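PDB 6TGF: exopolysaccharide biosynthesis protein from Pantoea stewartii subsp. stewartii DC283, which probably modifies the glycan of the bacterial biofilm as a hydrolase, with a parallel beta-helix fold like that of bacteriophage tailspikes. Local coordinates for residues Pro542-Thr554 against Arg656-Pro669. Numbering follows the deposited sequence.
Sequences PVWYELANLYSPT and RCARVDAKMAKATP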
loop_
_atom_site.group_PDB
_atom_site.type_symbol
_atom_site.label_atom_id
_atom_site.label_comp_id
_atom_site.label_asym_id
_atom_site.label_seq_id
_atom_site.Cartn_x
_atom_site.Cartn_y
_atom_site.Cartn_z
ATOM N N PRO B 542 -31.556 32.474 33.305
ATOM C CA PRO B 542 -31.752 31.587 32.158
ATOM C C PRO B 542 -31.357 32.271 30.840
ATOM O O PRO B 542 -31.512 33.476 30.740
ATOM C CB PRO B 542 -33.258 31.272 32.166
ATOM C CG PRO B 542 -33.726 31.653 33.556
ATOM C CD PRO B 542 -32.823 32.791 33.982
ATOM N N VAL B 543 -30.865 31.492 29.871
ATOM C CA VAL B 543 -30.363 31.995 28.556
ATOM C C VAL B 543 -31.012 31.178 27.433
ATOM O O VAL B 543 -31.062 29.939 27.552
ATOM C CB VAL B 543 -28.825 31.931 28.479
ATOM C CG1 VAL B 543 -28.296 32.471 27.158
ATOM C CG2 VAL B 543 -28.172 32.659 29.644
ATOM N N TRP B 544 -31.479 31.861 26.384
ATOM C CA TRP B 544 -32.077 31.252 25.166
ATOM C C TRP B 544 -30.963 30.804 24.213
ATOM O O TRP B 544 -30.065 31.620 23.932
ATOM C CB TRP B 544 -33.036 32.231 24.476
ATOM C CG TRP B 544 -34.405 32.272 25.079
ATOM C CD1 TRP B 544 -34.944 33.265 25.843
ATOM C CD2 TRP B 544 -35.422 31.260 24.960
ATOM N NE1 TRP B 544 -36.224 32.943 26.208
ATOM C CE2 TRP B 544 -36.545 31.720 25.681
ATOM C CE3 TRP B 544 -35.493 30.018 24.319
ATOM C CZ2 TRP B 544 -37.720 30.977 25.774
ATOM C CZ3 TRP B 544 -36.655 29.286 24.413
ATOM C CH2 TRP B 544 -37.752 29.760 25.132
ATOM N N TYR B 545 -31.033 29.554 23.746
ATOM C CA TYR B 545 -30.167 28.975 22.685
ATOM C C TYR B 545 -31.048 28.459 21.543
ATOM O O TYR B 545 -32.142 27.934 21.830
ATOM C CB TYR B 545 -29.317 27.823 23.230
ATOM C CG TYR B 545 -28.100 28.233 24.020
ATOM C CD1 TYR B 545 -26.876 28.426 23.403
ATOM C CD2 TYR B 545 -28.163 28.407 25.392
ATOM C CE1 TYR B 545 -25.750 28.793 24.122
ATOM C CE2 TYR B 545 -27.048 28.774 26.128
ATOM C CZ TYR B 545 -25.836 28.969 25.491
ATOM O OH TYR B 545 -24.734 29.330 26.212
ATOM N N GLU B 546 -30.590 28.613 20.297
ATOM C CA GLU B 546 -31.081 27.829 19.133
ATOM C C GLU B 546 -30.230 26.559 19.049
ATOM O O GLU B 546 -29.013 26.682 18.813
ATOM C CB GLU B 546 -31.003 28.629 17.832
ATOM C CG GLU B 546 -31.669 27.928 16.659
ATOM C CD GLU B 546 -31.627 28.674 15.335
ATOM O OE1 GLU B 546 -31.247 29.863 15.333
ATOM O OE2 GLU B 546 -31.975 28.061 14.306
ATOM N N LEU B 547 -30.840 25.391 19.271
ATOM C CA LEU B 547 -30.144 24.078 19.216
ATOM C C LEU B 547 -29.752 23.790 17.765
ATOM O O LEU B 547 -28.540 23.762 17.478
ATOM C CB LEU B 547 -31.052 22.979 19.780
ATOM C CG LEU B 547 -31.307 23.026 21.287
ATOM C CD1 LEU B 547 -32.112 21.816 21.729
ATOM C CD2 LEU B 547 -30.005 23.103 22.073
ATOM N N ALA B 548 -30.738 23.615 16.882
ATOM C CA ALA B 548 -30.525 23.231 15.469
ATOM C C ALA B 548 -31.795 23.462 14.645
ATOM O O ALA B 548 -32.862 23.704 15.242
ATOM C CB ALA B 548 -30.102 21.784 15.404
ATOM N N ASN B 549 -31.657 23.400 13.317
ATOM C CA ASN B 549 -32.776 23.207 12.359
ATOM C C ASN B 549 -32.842 21.717 12.009
ATOM O O ASN B 549 -31.847 21.196 11.471
ATOM C CB ASN B 549 -32.619 24.056 11.096
ATOM C CG ASN B 549 -33.694 23.768 10.069
ATOM O OD1 ASN B 549 -34.869 24.044 10.301
ATOM N ND2 ASN B 549 -33.305 23.205 8.937
ATOM N N LEU B 550 -33.962 21.063 12.325
ATOM C CA LEU B 550 -34.225 19.637 11.993
ATOM C C LEU B 550 -34.883 19.562 10.611
ATOM O O LEU B 550 -35.978 20.139 10.452
ATOM C CB LEU B 550 -35.135 19.022 13.061
ATOM C CG LEU B 550 -34.602 19.042 14.494
ATOM C CD1 LEU B 550 -35.681 18.593 15.467
ATOM C CD2 LEU B 550 -33.362 18.171 14.634
ATOM N N TYR B 551 -34.240 18.883 9.655
ATOM C CA TYR B 551 -34.811 18.569 8.319
ATOM C C TYR B 551 -35.436 17.170 8.356
ATOM O O TYR B 551 -34.686 16.175 8.424
ATOM C CB TYR B 551 -33.755 18.653 7.215
ATOM C CG TYR B 551 -34.322 18.477 5.829
ATOM C CD1 TYR B 551 -34.466 17.219 5.270
ATOM C CD2 TYR B 551 -34.747 19.565 5.087
ATOM C CE1 TYR B 551 -35.002 17.046 4.005
ATOM C CE2 TYR B 551 -35.282 19.410 3.818
ATOM C CZ TYR B 551 -35.413 18.145 3.275
ATOM O OH TYR B 551 -35.938 17.990 2.025
ATOM N N SER B 552 -36.770 17.111 8.302
ATOM C CA SER B 552 -37.581 15.865 8.283
ATOM C C SER B 552 -38.025 15.583 6.848
ATOM O O SER B 552 -38.910 16.263 6.335
ATOM C CB SER B 552 -38.759 15.981 9.219
ATOM O OG SER B 552 -38.422 16.745 10.367
ATOM N N PRO B 553 -37.414 14.599 6.144
ATOM C CA PRO B 553 -37.734 14.354 4.736
ATOM C C PRO B 553 -39.131 13.774 4.461
ATOM O O PRO B 553 -39.596 13.937 3.349
ATOM C CB PRO B 553 -36.660 13.348 4.288
ATOM C CG PRO B 553 -36.242 12.650 5.564
ATOM C CD PRO B 553 -36.358 13.705 6.644
ATOM N N THR B 554 -39.752 13.121 5.451
ATOM C CA THR B 554 -41.062 12.421 5.319
ATOM C C THR B 554 -42.050 12.941 6.371
ATOM O O THR B 554 -41.615 13.206 7.509
ATOM C CB THR B 554 -40.895 10.903 5.464
ATOM O OG1 THR B 554 -39.724 10.506 4.751
ATOM C CG2 THR B 554 -42.092 10.128 4.956
ATOM N N ARG B 656 -31.902 12.718 -0.391
ATOM C CA ARG B 656 -32.599 13.805 0.348
ATOM C C ARG B 656 -32.958 13.280 1.747
ATOM O O ARG B 656 -34.150 13.002 1.999
ATOM C CB ARG B 656 -33.822 14.270 -0.450
ATOM C CG ARG B 656 -34.407 15.596 0.013
ATOM C CD ARG B 656 -35.654 15.980 -0.765
ATOM N NE ARG B 656 -36.733 15.013 -0.592
ATOM C CZ ARG B 656 -37.530 14.930 0.473
ATOM N NH1 ARG B 656 -37.385 15.759 1.494
ATOM N NH2 ARG B 656 -38.475 14.007 0.518
ATOM N N CYS B 657 -31.948 13.152 2.616
ATOM C CA CYS B 657 -32.006 12.436 3.920
ATOM C C CYS B 657 -32.278 13.410 5.074
ATOM O O CYS B 657 -32.433 14.618 4.818
ATOM C CB CYS B 657 -30.702 11.693 4.184
ATOM S SG CYS B 657 -29.246 12.772 4.221
ATOM N N ALA B 658 -32.343 12.877 6.298
ATOM C CA ALA B 658 -32.466 13.633 7.565
ATOM C C ALA B 658 -31.208 14.481 7.784
ATOM O O ALA B 658 -30.119 14.060 7.341
ATOM C CB ALA B 658 -32.685 12.675 8.709
ATOM N N ARG B 659 -31.363 15.631 8.444
ATOM C CA ARG B 659 -30.255 16.552 8.807
ATOM C C ARG B 659 -30.505 17.134 10.201
ATOM O O ARG B 659 -31.674 17.413 10.525
ATOM C CB ARG B 659 -30.142 17.700 7.800
ATOM C CG ARG B 659 -29.201 17.430 6.635
ATOM C CD ARG B 659 -29.453 18.363 5.467
ATOM N NE ARG B 659 -29.778 19.728 5.873
ATOM C CZ ARG B 659 -30.633 20.537 5.241
ATOM N NH1 ARG B 659 -31.283 20.131 4.162
ATOM N NH2 ARG B 659 -30.845 21.758 5.700
ATOM N N VAL B 660 -29.438 17.296 10.985
ATOM C CA VAL B 660 -29.390 18.195 12.173
ATOM C C VAL B 660 -28.454 19.354 11.819
ATOM O O VAL B 660 -27.226 19.184 11.939
ATOM C CB VAL B 660 -28.945 17.447 13.446
ATOM C CG1 VAL B 660 -28.703 18.394 14.613
ATOM C CG2 VAL B 660 -29.947 16.372 13.840
ATOM N N ASP B 661 -29.021 20.469 11.348
ATOM C CA ASP B 661 -28.275 21.722 11.057
ATOM C C ASP B 661 -27.969 22.397 12.394
ATOM O O ASP B 661 -28.718 23.313 12.786
ATOM C CB ASP B 661 -29.057 22.643 10.117
ATOM C CG ASP B 661 -29.452 21.993 8.804
ATOM O OD1 ASP B 661 -28.797 21.004 8.416
ATOM O OD2 ASP B 661 -30.417 22.479 8.183
ATOM N N ALA B 662 -26.922 21.924 13.075
ATOM C CA ALA B 662 -26.517 22.365 14.428
ATOM C C ALA B 662 -26.149 23.853 14.392
ATOM O O ALA B 662 -25.290 24.232 13.571
ATOM C CB ALA B 662 -25.372 21.519 14.929
ATOM N N LYS B 663 -26.808 24.656 15.234
ATOM C CA LYS B 663 -26.505 26.095 15.459
ATOM C C LYS B 663 -25.869 26.238 16.846
ATOM O O LYS B 663 -24.756 26.789 16.930
ATOM C CB LYS B 663 -27.777 26.940 15.339
ATOM C CG LYS B 663 -28.617 26.684 14.094
ATOM C CD LYS B 663 -27.951 27.113 12.804
ATOM C CE LYS B 663 -28.727 26.681 11.578
ATOM N NZ LYS B 663 -27.956 26.912 10.335
ATOM N N MET B 664 -26.568 25.755 17.880
ATOM C CA MET B 664 -26.058 25.606 19.270
ATOM C C MET B 664 -25.455 26.939 19.736
ATOM O O MET B 664 -24.344 26.932 20.305
ATOM C CB MET B 664 -25.009 24.487 19.315
ATOM C CG MET B 664 -25.307 23.398 20.324
ATOM S SD MET B 664 -26.861 22.505 20.047
ATOM C CE MET B 664 -26.529 21.728 18.468
ATOM N N ALA B 665 -26.180 28.041 19.505
ATOM C CA ALA B 665 -25.721 29.437 19.700
ATOM C C ALA B 665 -26.771 30.233 20.481
ATOM O O ALA B 665 -27.968 29.912 20.354
ATOM C CB ALA B 665 -25.451 30.069 18.358
ATOM N N LYS B 666 -26.330 31.237 21.247
ATOM C CA LYS B 666 -27.212 32.172 21.999
ATOM C C LYS B 666 -28.091 32.933 21.002
ATOM O O LYS B 666 -27.536 33.684 20.179
ATOM C CB LYS B 666 -26.389 33.140 22.855
ATOM C CG LYS B 666 -25.896 32.558 24.171
ATOM C CD LYS B 666 -24.773 33.343 24.810
ATOM C CE LYS B 666 -24.021 32.542 25.851
ATOM N NZ LYS B 666 -22.691 33.126 26.139
ATOM N N ALA B 667 -29.408 32.726 21.077
ATOM C CA ALA B 667 -30.420 33.336 20.183
ATOM C C ALA B 667 -31.800 33.268 20.846
ATOM O O ALA B 667 -32.236 32.151 21.180
ATOM C CB ALA B 667 -30.416 32.623 18.853
ATOM N N THR B 668 -32.449 34.422 21.032
ATOM C CA THR B 668 -33.842 34.534 21.543
ATOM C C THR B 668 -34.798 34.236 20.392
ATOM O O THR B 668 -34.680 34.840 19.329
ATOM C CB THR B 668 -34.119 35.918 22.144
ATOM O OG1 THR B 668 -32.950 36.366 22.832
ATOM C CG2 THR B 668 -35.298 35.915 23.093
ATOM N N PRO B 669 -35.762 33.299 20.552
ATOM C CA PRO B 669 -36.686 32.968 19.468
ATOM C C PRO B 669 -37.604 34.155 19.147
ATOM O O PRO B 669 -38.003 34.852 20.067
ATOM C CB PRO B 669 -37.485 31.769 19.999
ATOM C CG PRO B 669 -37.369 31.872 21.505
ATOM C CD PRO B 669 -36.025 32.519 21.771
#
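A chi1 of -174° swings the Tyr551 ring away from its own backbone N, along the sheet face it shares with Arg659, and a bend at chi3 of Arg659 (38°) lays the guanidinium face over Tyr551 CB, with NH1 over one face of the ring, 3.6 Å from Tyr551 CD2. The same guanidinium grips Asp661 side-on: NE and NH2 each meet one carboxylate oxygen on its syn lone pair, a salt bridge with Arg659 NH2 2.6 Å from Asp661 OD2. On its anti side OD2 also accepts Asn549 ND2 at 3.1 Å, nearly straight (171°) and in the amide plane though well out of the carboxylate plane, so OD2 takes two donors and the carboxylate three. Arg656 approaches the ring edge and donates NH1 to Tyr551 OH (2.7 Å) while NH2 binds Pro553 O, both acceptors near the guanidinium plane. At the far end Pro669 CD makes a CH-pi contact over the Trp544 indole, 3.8 Å from its five-membered ring centroid. The backbones pair nearly antiparallel, but a G1 beta bulge at Met664 and Ala665, facing Glu546, shifts the register; there Leu547 O accepts both Lys663 N and Met664 N from one face of its plane. Trp506 of the second subunit adds a cation-pi contact to Arg659 and an edge-to-face contact to Tyr551. Strand 659-664 edges an antiparallel sheet beyond the parallel beta-helix; strand 543-551 separates it from strand 626-633, whose Gln628 binds Asn549 OD1.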